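Salicylaldehyde dehydrogenase NahF (PDB 4JZ6) probably catalyses the NAD-dependent oxidation of salicylaldehyde to salicylate, a step of naphthalene degradation, and belongs to the aldehyde dehydrogenase family. Local coordinates at residues A[156-161]-A[183-188]; A[239-244]-A[260-265]; A[277-282]-A[430-435]. All blocks are in the same frame, centred on the assembly; numbering follows the deposited sequence.

How the contacts relate
Contacts 1 and 2 are neighbours in one six-stranded mixed sheet, their centres about 10 Å apart. Strands 186-189, 159-162, 240-244 and 264-267 lie side by side and parallel there, and each contact closes one beta-alpha-beta unit: contact 1 around helix 170-181, contact 2 around helix 247-259. They meet where Ser161 OG lies 2.8 Å from Asn242 ND2. Contact 3, last along the chain, sits at the ends of neighbouring strands 273-276 and 425-429 of a second, seven-stranded sheet, its centre about 45 Å from contact 1 and 40 Å from contact 2. Contacts 2 and 3 touch the second subunit. Contacts 1 and 2 thus build the sheet bearing the predicted active-site Glu267; contact 3 lies away from the active and ligand sites.

Contact 1 of 3, residues A[156-161]-A[183-188]; sequences VGPILS and GNTVVF
Asn184 reaches across to the turn that precedes strand 159-162 and holds two successive backbone amides of it. Its CB lies 3.2 Å from the O of Gly157 and also near the CD1 of Ile159, which comes up to the CG as well. With CG anti to the carbonyl carbon (chi1 -53°), the amide is carried over to Val156, and OD1 accepts from the N of Val156 at 2.5 Å and from the N of Gly157 at 2.8 Å. Both donors lie in the carbonyl plane of the side chain, and the Gly157 bond is the straighter of the two. ND2, the other branch of the tip, turns to the carbonyls of Pro179 and Phe483, so both ends of the amide are engaged and its rotation is fixed. Shortening this side chain to an alanine would probably leave the amides of Val156 and Gly157 without their shared acceptor and let the turn shift.

Beyond the turn the backbones take over. The N of Ile159 donates to the O of Thr185 at 2.7 Å, the N of Val187 to the O of Ile159 at 2.9 Å, and the N of Ser161 to the O of Val187 at 3.0 Å. On one face Leu160 CD1 packs 4.2 Å from Val187 CG1; on the other, Val186 CG2 meets Ser161 OG, whose polar partners are Asn242 and the carbonyl of Ala175. This is the parallel strand pairing of a beta-alpha-beta crossover through helix 170-181, in the alpha/beta fold of aldehyde dehydrogenases.

Contact 2 of 3, residues A[239-244]-A[260-265]; sequences RRINFT and HLKRCL. With SO4 (sulfate ion), chain D.
Ile241 and Cys264 pair at the closely packed end of the contact, where strands 240-244 and 264-267 run parallel. The N of Ile241 donates to the O of Arg263 at 3.1 Å, the N of Leu265 to the O of Ile241 at 2.7 Å, and the N of Phe243 to the O of Leu265 at 2.8 Å. Asn242 and Leu265 touch through their CB atoms on one face; on the other, the CB of Ile241 faces the SG of Cys264, and its CD1 rests against the CB of Lys262.

The opposite end is looser, polar and partly exposed. Arg240, its chain stretched out, presents its guanidinium edge to a sulfate ion, probably from the crystallisation liquor: NE donates to O4 at 2.6 Å and NH2 to O2 at 3.2 Å. Arg239, curled back by two turned torsions (chi2 -71°, chi3 -56°), brings its NH2 to O3 at 2.9 Å. The NH1 of Arg263 lies 3.6 Å from the NH1 of Arg240, over one face of that guanidinium. Arg263 forms salt bridges with Asp481 and Glu482, and Arg239 NH2 with Glu485; the backbone N of Lys467 of the second subunit also donates to the sulfate. Beside one of two salicylaldehyde sites seen in the crystal, that of Lys262, Arg263 and Cys264, the cluster is thus probably suited to holding an anion, its charge partly offset by carboxylates.

Contact 3 of 3, residues A[277-282]-A[430-435]; sequences LDDADI and GRDINR. With SO4 (sulfate ion), chain E.
A type I beta turn from Leu277 to Ala280, following strand 273-276, packs against the N-terminal end of helix 433-442, where Asp432 is the N-cap. Asp279 is central to the meeting: its CG stands anti to the backbone N (chi1 -157°), and OD2 accepts from the N of Asp432, at a modelled 2.5 Å that is doubtfully short. Its carbonyl O accepts from the N of Arg431 at 3.2 Å, with the donor well above the carbonyl plane. A water joins the OD2 of Asp279 to the O of Asp432 and the NE of Arg435.

Arg435, turned at chi3 (89°), runs alongside Leu277 in the reverse sense and brings its NH2 to the OD1 of Asp278 in a 3.0 Å salt bridge. The oxygen lies in the guanidinium plane, yet the nitrogen comes from above the carboxylate. The N of Arg435 caps the helix start by donating to the OD1 of Asp432 at 3.0 Å.

At the other end the guanidinium of Arg431 stacks with the carboxylate of Asp281, their planes 15° apart, in a long salt bridge of charges only, no N-H pointing at the oxygen. Its edge faces a sulfate ion, probably from the crystallisation liquor: NH2 donates to O2 at 2.8 Å and NH1 to O3 at 3.2 Å. The backbone N of Asn283 and the NH1 of Arg320 also donate to this ion, as does the N of Ile282 at a doubtfully short distance. The start of helix 282-294 and the two arginines thus probably attract the anion together.

Contact 1 of 3, residues A[156-161]-A[183-188]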
loop_
_atom_site.group_PDB
_atom_site.type_symbol
_atom_site.label_atom_id
_atom_site.label_comp_id
_atom_site.label_asym_id
_atom_site.label_seq_id
_atom_site.Cartn_x
_atom_site.Cartn_y
_atom_site.Cartn_z
ATOM N N VAL A 156 -4.130 9.940 10.293
ATOM C CA VAL A 156 -2.867 9.219 10.373
ATOM C C VAL A 156 -1.807 10.009 11.136
ATOM O O VAL A 156 -1.183 9.497 12.066
ATOM C CB VAL A 156 -2.333 8.899 8.958
ATOM C CG1 VAL A 156 -0.941 8.300 9.029
ATOM C CG2 VAL A 156 -3.290 7.966 8.229
ATOM N N GLY A 157 -1.614 11.263 10.743
ATOM C CA GLY A 157 -0.543 12.079 11.278
ATOM C C GLY A 157 0.061 12.893 10.154
ATOM O O GLY A 157 -0.560 13.046 9.104
ATOM N N PRO A 158 1.269 13.435 10.368
ATOM C CA PRO A 158 1.933 14.205 9.311
ATOM C C PRO A 158 2.190 13.375 8.053
ATOM O O PRO A 158 2.790 12.300 8.132
ATOM C CB PRO A 158 3.254 14.622 9.963
ATOM C CG PRO A 158 2.934 14.688 11.418
ATOM C CD PRO A 158 1.973 13.550 11.656
ATOM N N ILE A 159 1.722 13.874 6.910
ATOM C CA ILE A 159 1.953 13.217 5.629
ATOM C C ILE A 159 3.023 13.967 4.834
ATOM O O ILE A 159 2.997 15.199 4.751
ATOM C CB ILE A 159 0.651 13.122 4.798
ATOM C CG1 ILE A 159 -0.071 11.798 5.055
ATOM C CG2 ILE A 159 0.954 13.148 3.314
ATOM C CD1 ILE A 159 -0.345 11.487 6.492
ATOM N N LEU A 160 3.976 13.232 4.268
ATOM C CA LEU A 160 4.939 13.832 3.353
ATOM C C LEU A 160 4.419 13.786 1.916
ATOM O O LEU A 160 4.282 12.704 1.339
ATOM C CB LEU A 160 6.281 13.108 3.432
ATOM C CG LEU A 160 7.314 13.562 2.404
ATOM C CD1 LEU A 160 7.611 15.042 2.592
ATOM C CD2 LEU A 160 8.581 12.733 2.525
ATOM N N SER A 161 4.130 14.959 1.349
ATOM C CA SER A 161 3.613 15.056 -0.017
ATOM C C SER A 161 4.644 15.663 -0.958
ATOM O O SER A 161 4.958 16.853 -0.863
ATOM C CB SER A 161 2.343 15.909 -0.059
ATOM O OG SER A 161 1.309 15.335 0.717
ATOM N N GLY A 183 -7.940 14.668 8.156
ATOM C CA GLY A 183 -7.534 15.110 9.477
ATOM C C GLY A 183 -6.035 15.102 9.669
ATOM O O GLY A 183 -5.544 15.209 10.793
ATOM N N ASN A 184 -5.297 14.972 8.571
ATOM C CA ASN A 184 -3.841 14.961 8.650
ATOM C C ASN A 184 -3.248 16.335 8.395
ATOM O O ASN A 184 -3.924 17.224 7.869
ATOM C CB ASN A 184 -3.265 13.951 7.668
ATOM C CG ASN A 184 -3.878 12.584 7.835
ATOM O OD1 ASN A 184 -3.538 11.857 8.763
ATOM N ND2 ASN A 184 -4.797 12.231 6.946
ATOM N N THR A 185 -1.991 16.505 8.792
ATOM C CA THR A 185 -1.227 17.698 8.453
ATOM C C THR A 185 -0.158 17.260 7.467
ATOM O O THR A 185 0.166 16.071 7.392
ATOM C CB THR A 185 -0.585 18.342 9.690
ATOM O OG1 THR A 185 0.500 17.528 10.148
ATOM C CG2 THR A 185 -1.610 18.487 10.798
ATOM N N VAL A 186 0.381 18.195 6.693
ATOM C CA VAL A 186 1.286 17.799 5.621
ATOM C C VAL A 186 2.531 18.672 5.446
ATOM O O VAL A 186 2.475 19.897 5.539
ATOM C CB VAL A 186 0.516 17.626 4.278
ATOM C CG1 VAL A 186 -0.783 18.400 4.316
ATOM C CG2 VAL A 186 1.365 18.044 3.078
ATOM N N VAL A 187 3.661 18.008 5.229
ATOM C CA VAL A 187 4.861 18.664 4.741
ATOM C C VAL A 187 4.856 18.553 3.217
ATOM O O VAL A 187 5.020 17.464 2.657
ATOM C CB VAL A 187 6.132 18.026 5.325
ATOM C CG1 VAL A 187 7.372 18.687 4.746
ATOM C CG2 VAL A 187 6.129 18.135 6.841
ATOM N N PHE A 188 4.636 19.691 2.564
ATOM C CA PHE A 188 4.506 19.786 1.116
ATOM C C PHE A 188 5.853 20.143 0.499
ATOM O O PHE A 188 6.354 21.251 0.683
ATOM C CB PHE A 188 3.446 20.850 0.792
ATOM C CG PHE A 188 3.372 21.255 -0.667
ATOM C CD1 PHE A 188 3.713 20.377 -1.687
ATOM C CD2 PHE A 188 2.938 22.535 -1.009
ATOM C CE1 PHE A 188 3.636 20.774 -3.013
ATOM C CE2 PHE A 188 2.851 22.932 -2.330
ATOM C CZ PHE A 188 3.200 22.055 -3.334
#

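Contact 2 of 3, residues A[239-244]-A[260-265]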
loop_
_atom_site.group_PDB
_atom_site.type_symbol
_atom_site.label_atom_id
_atom_site.label_comp_id
_atom_site.label_asym_id
_atom_site.label_seq_id
_atom_site.Cartn_x
_atom_site.Cartn_y
_atom_site.Cartn_z
ATOM N N ARG A 239 4.456 10.078 8.847
ATOM C CA ARG A 239 3.824 8.766 8.984
ATOM C C ARG A 239 3.644 8.035 7.658
ATOM O O ARG A 239 3.886 6.833 7.572
ATOM C CB ARG A 239 2.486 8.892 9.707
ATOM C CG ARG A 239 2.613 9.360 11.145
ATOM C CD ARG A 239 3.221 8.279 12.025
ATOM N NE ARG A 239 2.454 7.036 11.960
ATOM C CZ ARG A 239 1.359 6.792 12.677
ATOM N NH1 ARG A 239 0.893 7.708 13.522
ATOM N NH2 ARG A 239 0.727 5.631 12.549
ATOM N N ARG A 240 3.201 8.756 6.630
ATOM C CA ARG A 240 3.049 8.181 5.297
ATOM C C ARG A 240 3.574 9.146 4.245
ATOM O O ARG A 240 3.769 10.334 4.516
ATOM C CB ARG A 240 1.590 7.806 5.008
ATOM C CG ARG A 240 1.071 6.644 5.842
ATOM C CD ARG A 240 -0.407 6.355 5.593
ATOM N NE ARG A 240 -0.917 5.361 6.537
ATOM C CZ ARG A 240 -2.158 4.878 6.540
ATOM N NH1 ARG A 240 -3.047 5.290 5.645
ATOM N NH2 ARG A 240 -2.513 3.974 7.451
ATOM N N ILE A 241 3.818 8.626 3.048
ATOM C CA ILE A 241 4.411 9.416 1.979
ATOM C C ILE A 241 3.660 9.197 0.673
ATOM O O ILE A 241 3.388 8.056 0.290
ATOM C CB ILE A 241 5.882 9.018 1.745
ATOM C CG1 ILE A 241 6.682 9.142 3.040
ATOM C CG2 ILE A 241 6.505 9.880 0.666
ATOM C CD1 ILE A 241 7.356 7.870 3.452
ATOM N N ASN A 242 3.308 10.291 0.001
ATOM C CA ASN A 242 2.852 10.208 -1.380
ATOM C C ASN A 242 3.876 10.876 -2.291
ATOM O O ASN A 242 4.356 11.982 -2.006
ATOM C CB ASN A 242 1.452 10.813 -1.562
ATOM C CG ASN A 242 1.397 12.286 -1.207
ATOM O OD1 ASN A 242 1.387 13.148 -2.082
ATOM N ND2 ASN A 242 1.361 12.579 0.082
ATOM N N PHE A 243 4.239 10.181 -3.363
ATOM C CA PHE A 243 5.203 10.704 -4.316
ATOM C C PHE A 243 4.668 10.661 -5.734
ATOM O O PHE A 243 4.176 9.629 -6.192
ATOM C CB PHE A 243 6.505 9.913 -4.262
ATOM C CG PHE A 243 7.511 10.351 -5.287
ATOM C CD1 PHE A 243 8.380 11.398 -5.014
ATOM C CD2 PHE A 243 7.582 9.726 -6.525
ATOM C CE1 PHE A 243 9.304 11.811 -5.955
ATOM C CE2 PHE A 243 8.505 10.130 -7.472
ATOM C CZ PHE A 243 9.367 11.174 -7.188
ATOM N N THR A 244 4.781 11.783 -6.429
ATOM C CA THR A 244 4.412 11.840 -7.828
ATOM C C THR A 244 5.633 12.305 -8.604
ATOM O O THR A 244 6.236 13.330 -8.279
ATOM C CB THR A 244 3.205 12.776 -8.059
ATOM O OG1 THR A 244 2.055 12.253 -7.377
ATOM C CG2 THR A 244 2.888 12.891 -9.547
ATOM N N HIS A 260 12.084 2.113 6.883
ATOM C CA HIS A 260 11.318 2.541 8.052
ATOM C C HIS A 260 9.872 2.042 8.019
ATOM O O HIS A 260 9.021 2.548 8.757
ATOM C CB HIS A 260 11.354 4.063 8.190
ATOM C CG HIS A 260 12.738 4.627 8.187
ATOM N ND1 HIS A 260 13.599 4.495 9.254
ATOM C CD2 HIS A 260 13.422 5.309 7.236
ATOM C CE1 HIS A 260 14.748 5.078 8.967
ATOM N NE2 HIS A 260 14.668 5.582 7.750
ATOM N N LEU A 261 9.609 1.054 7.161
ATOM C CA LEU A 261 8.295 0.411 7.056
ATOM C C LEU A 261 7.145 1.397 6.842
ATOM O O LEU A 261 6.054 1.207 7.384
ATOM C CB LEU A 261 7.995 -0.461 8.295
ATOM C CG LEU A 261 8.718 -1.787 8.580
ATOM C CD1 LEU A 261 8.719 -2.698 7.363
ATOM C CD2 LEU A 261 10.142 -1.561 9.072
ATOM N N LYS A 262 7.377 2.446 6.059
ATOM C CA LYS A 262 6.336 3.447 5.850
ATOM C C LYS A 262 5.598 3.222 4.543
ATOM O O LYS A 262 6.200 2.918 3.519
ATOM C CB LYS A 262 6.913 4.863 5.922
ATOM C CG LYS A 262 7.761 5.088 7.161
ATOM C CD LYS A 262 7.650 6.498 7.674
ATOM C CE LYS A 262 8.561 6.714 8.871
ATOM N NZ LYS A 262 8.508 8.124 9.352
ATOM N N ARG A 263 4.279 3.361 4.592
ATOM C CA ARG A 263 3.441 3.180 3.418
ATOM C C ARG A 263 3.614 4.328 2.433
ATOM O O ARG A 263 3.710 5.496 2.825
ATOM C CB ARG A 263 1.973 3.053 3.829
ATOM C CG ARG A 263 0.981 3.071 2.674
ATOM C CD ARG A 263 -0.399 2.717 3.175
ATOM N NE ARG A 263 -1.436 2.833 2.156
ATOM C CZ ARG A 263 -2.724 2.623 2.405
ATOM N NH1 ARG A 263 -3.106 2.283 3.632
ATOM N NH2 ARG A 263 -3.626 2.742 1.438
ATOM N N CYS A 264 3.650 3.985 1.149
ATOM C CA CYS A 264 3.774 4.970 0.087
ATOM C C CYS A 264 2.596 4.958 -0.872
ATOM O O CYS A 264 2.076 3.900 -1.228
ATOM C CB CYS A 264 5.069 4.749 -0.691
ATOM S SG CYS A 264 6.539 5.169 0.250
ATOM N N LEU A 265 2.168 6.149 -1.268
ATOM C CA LEU A 265 1.291 6.295 -2.416
ATOM C C LEU A 265 2.187 6.738 -3.568
ATOM O O LEU A 265 2.714 7.852 -3.562
ATOM C CB LEU A 265 0.208 7.331 -2.140
ATOM C CG LEU A 265 -1.073 7.278 -2.970
ATOM C CD1 LEU A 265 -2.100 8.221 -2.371
ATOM C CD2 LEU A 265 -0.827 7.624 -4.431
HETATM S S SO4 D . 0.765 3.825 9.281
HETATM O O1 SO4 D . 1.229 2.823 8.323
HETATM O O2 SO4 D . -0.518 3.390 9.821
HETATM O O3 SO4 D . 1.741 3.969 10.363
HETATM O O4 SO4 D . 0.604 5.107 8.598
HETATM O O HOH W 1 3.163 4.249 7.042
#

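Contact 3 of 3, residues A[277-282]-A[430-435]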
loop_
_atom_site.group_PDB
_atom_site.type_symbol
_atom_site.label_atom_id
_atom_site.label_comp_id
_atom_site.label_asym_id
_atom_site.label_seq_id
_atom_site.Cartn_x
_atom_site.Cartn_y
_atom_site.Cartn_z
ATOM N N LEU A 277 -8.655 0.183 -33.033
ATOM C CA LEU A 277 -8.979 -1.105 -33.651
ATOM C C LEU A 277 -9.372 -0.892 -35.103
ATOM O O LEU A 277 -9.508 0.246 -35.542
ATOM C CB LEU A 277 -10.101 -1.818 -32.886
ATOM C CG LEU A 277 -9.892 -1.989 -31.375
ATOM C CD1 LEU A 277 -11.172 -2.395 -30.691
ATOM C CD2 LEU A 277 -8.800 -2.995 -31.079
ATOM N N ASP A 278 -9.559 -1.978 -35.853
ATOM C CA ASP A 278 -9.880 -1.854 -37.280
ATOM C C ASP A 278 -11.283 -1.275 -37.462
ATOM O O ASP A 278 -11.700 -0.906 -38.561
ATOM C CB ASP A 278 -9.689 -3.188 -38.030
ATOM C CG ASP A 278 -10.670 -4.277 -37.597
ATOM O OD1 ASP A 278 -11.901 -4.063 -37.652
ATOM O OD2 ASP A 278 -10.205 -5.375 -37.222
ATOM N N ASP A 279 -11.971 -1.169 -36.336
ATOM C CA ASP A 279 -13.378 -0.847 -36.246
ATOM C C ASP A 279 -13.610 0.634 -35.969
ATOM O O ASP A 279 -14.737 1.114 -36.019
ATOM C CB ASP A 279 -13.931 -1.634 -35.066
ATOM C CG ASP A 279 -15.399 -1.847 -35.156
ATOM O OD1 ASP A 279 -15.959 -1.655 -36.249
ATOM O OD2 ASP A 279 -15.995 -2.220 -34.138
ATOM N N ALA A 280 -12.535 1.350 -35.665
ATOM C CA ALA A 280 -12.625 2.666 -35.044
ATOM C C ALA A 280 -13.252 3.764 -35.905
ATOM O O ALA A 280 -13.135 3.764 -37.126
ATOM C CB ALA A 280 -11.252 3.101 -34.551
ATOM N N ASP A 281 -13.943 4.683 -35.236
ATOM C CA ASP A 281 -14.331 5.954 -35.815
ATOM C C ASP A 281 -13.030 6.743 -35.936
ATOM O O ASP A 281 -12.566 7.329 -34.960
ATOM C CB ASP A 281 -15.313 6.654 -34.871
ATOM C CG ASP A 281 -15.806 8.003 -35.396
ATOM O OD1 ASP A 281 -15.160 8.605 -36.284
ATOM O OD2 ASP A 281 -16.849 8.474 -34.889
ATOM N N ILE A 282 -12.433 6.738 -37.125
ATOM C CA ILE A 282 -11.113 7.336 -37.323
ATOM C C ILE A 282 -11.097 8.836 -37.028
ATOM O O ILE A 282 -10.143 9.352 -36.436
ATOM C CB ILE A 282 -10.581 7.060 -38.739
ATOM C CG1 ILE A 282 -10.509 5.554 -38.977
ATOM C CG2 ILE A 282 -9.204 7.677 -38.940
ATOM C CD1 ILE A 282 -10.024 5.195 -40.353
ATOM N N GLY A 430 -13.166 1.823 -30.948
ATOM C CA GLY A 430 -13.785 0.837 -31.812
ATOM C C GLY A 430 -15.278 1.072 -31.879
ATOM O O GLY A 430 -15.907 1.374 -30.866
ATOM N N ARG A 431 -15.853 0.947 -33.070
ATOM C CA ARG A 431 -17.294 1.117 -33.226
ATOM C C ARG A 431 -18.113 0.008 -32.549
ATOM O O ARG A 431 -19.218 0.266 -32.073
ATOM C CB ARG A 431 -17.669 1.269 -34.700
ATOM C CG ARG A 431 -17.364 2.644 -35.260
ATOM C CD ARG A 431 -17.892 2.813 -36.672
ATOM N NE ARG A 431 -18.018 4.226 -37.017
ATOM C CZ ARG A 431 -17.144 4.903 -37.754
ATOM N NH1 ARG A 431 -16.068 4.294 -38.245
ATOM N NH2 ARG A 431 -17.351 6.191 -38.005
ATOM N N ASP A 432 -17.579 -1.216 -32.523
ATOM C CA ASP A 432 -18.152 -2.310 -31.730
ATOM C C ASP A 432 -17.657 -2.146 -30.306
ATOM O O ASP A 432 -16.496 -2.428 -30.002
ATOM C CB ASP A 432 -17.728 -3.671 -32.302
ATOM C CG ASP A 432 -18.251 -4.869 -31.500
ATOM O OD1 ASP A 432 -18.754 -4.720 -30.363
ATOM O OD2 ASP A 432 -18.127 -5.994 -32.031
ATOM N N ILE A 433 -18.545 -1.684 -29.433
ATOM C CA ILE A 433 -18.179 -1.439 -28.052
ATOM C C ILE A 433 -17.992 -2.747 -27.262
ATOM O O ILE A 433 -17.144 -2.825 -26.363
ATOM C CB ILE A 433 -19.169 -0.461 -27.370
ATOM C CG1 ILE A 433 -18.802 0.987 -27.720
ATOM C CG2 ILE A 433 -19.144 -0.618 -25.856
ATOM C CD1 ILE A 433 -19.701 1.640 -28.721
ATOM N N ASN A 434 -18.760 -3.777 -27.614
ATOM C CA ASN A 434 -18.577 -5.084 -26.993
ATOM C C ASN A 434 -17.135 -5.517 -27.136
ATOM O O ASN A 434 -16.503 -5.924 -26.161
ATOM C CB ASN A 434 -19.496 -6.139 -27.610
ATOM C CG ASN A 434 -20.875 -6.139 -26.996
ATOM O OD1 ASN A 434 -21.113 -5.487 -25.981
ATOM N ND2 ASN A 434 -21.795 -6.877 -27.605
ATOM N N ARG A 435 -16.608 -5.403 -28.350
ATOM C CA ARG A 435 -15.205 -5.710 -28.575
ATOM C C ARG A 435 -14.280 -4.767 -27.809
ATOM O O ARG A 435 -13.408 -5.219 -27.063
ATOM C CB ARG A 435 -14.853 -5.673 -30.053
ATOM C CG ARG A 435 -13.365 -5.798 -30.271
ATOM C CD ARG A 435 -13.048 -6.305 -31.650
ATOM N NE ARG A 435 -12.905 -5.222 -32.613
ATOM C CZ ARG A 435 -12.494 -5.403 -33.862
ATOM N NH1 ARG A 435 -12.194 -6.620 -34.287
ATOM N NH2 ARG A 435 -12.379 -4.373 -34.686
HETATM S S SO4 E . -14.404 7.263 -40.147
HETATM O O1 SO4 E . -13.876 6.829 -41.440
HETATM O O2 SO4 E . -15.858 7.116 -40.156
HETATM O O3 SO4 E . -13.833 6.415 -39.107
HETATM O O4 SO4 E . -14.057 8.662 -39.890
HETATM O O HOH W 2 -14.311 -2.632 -31.604
#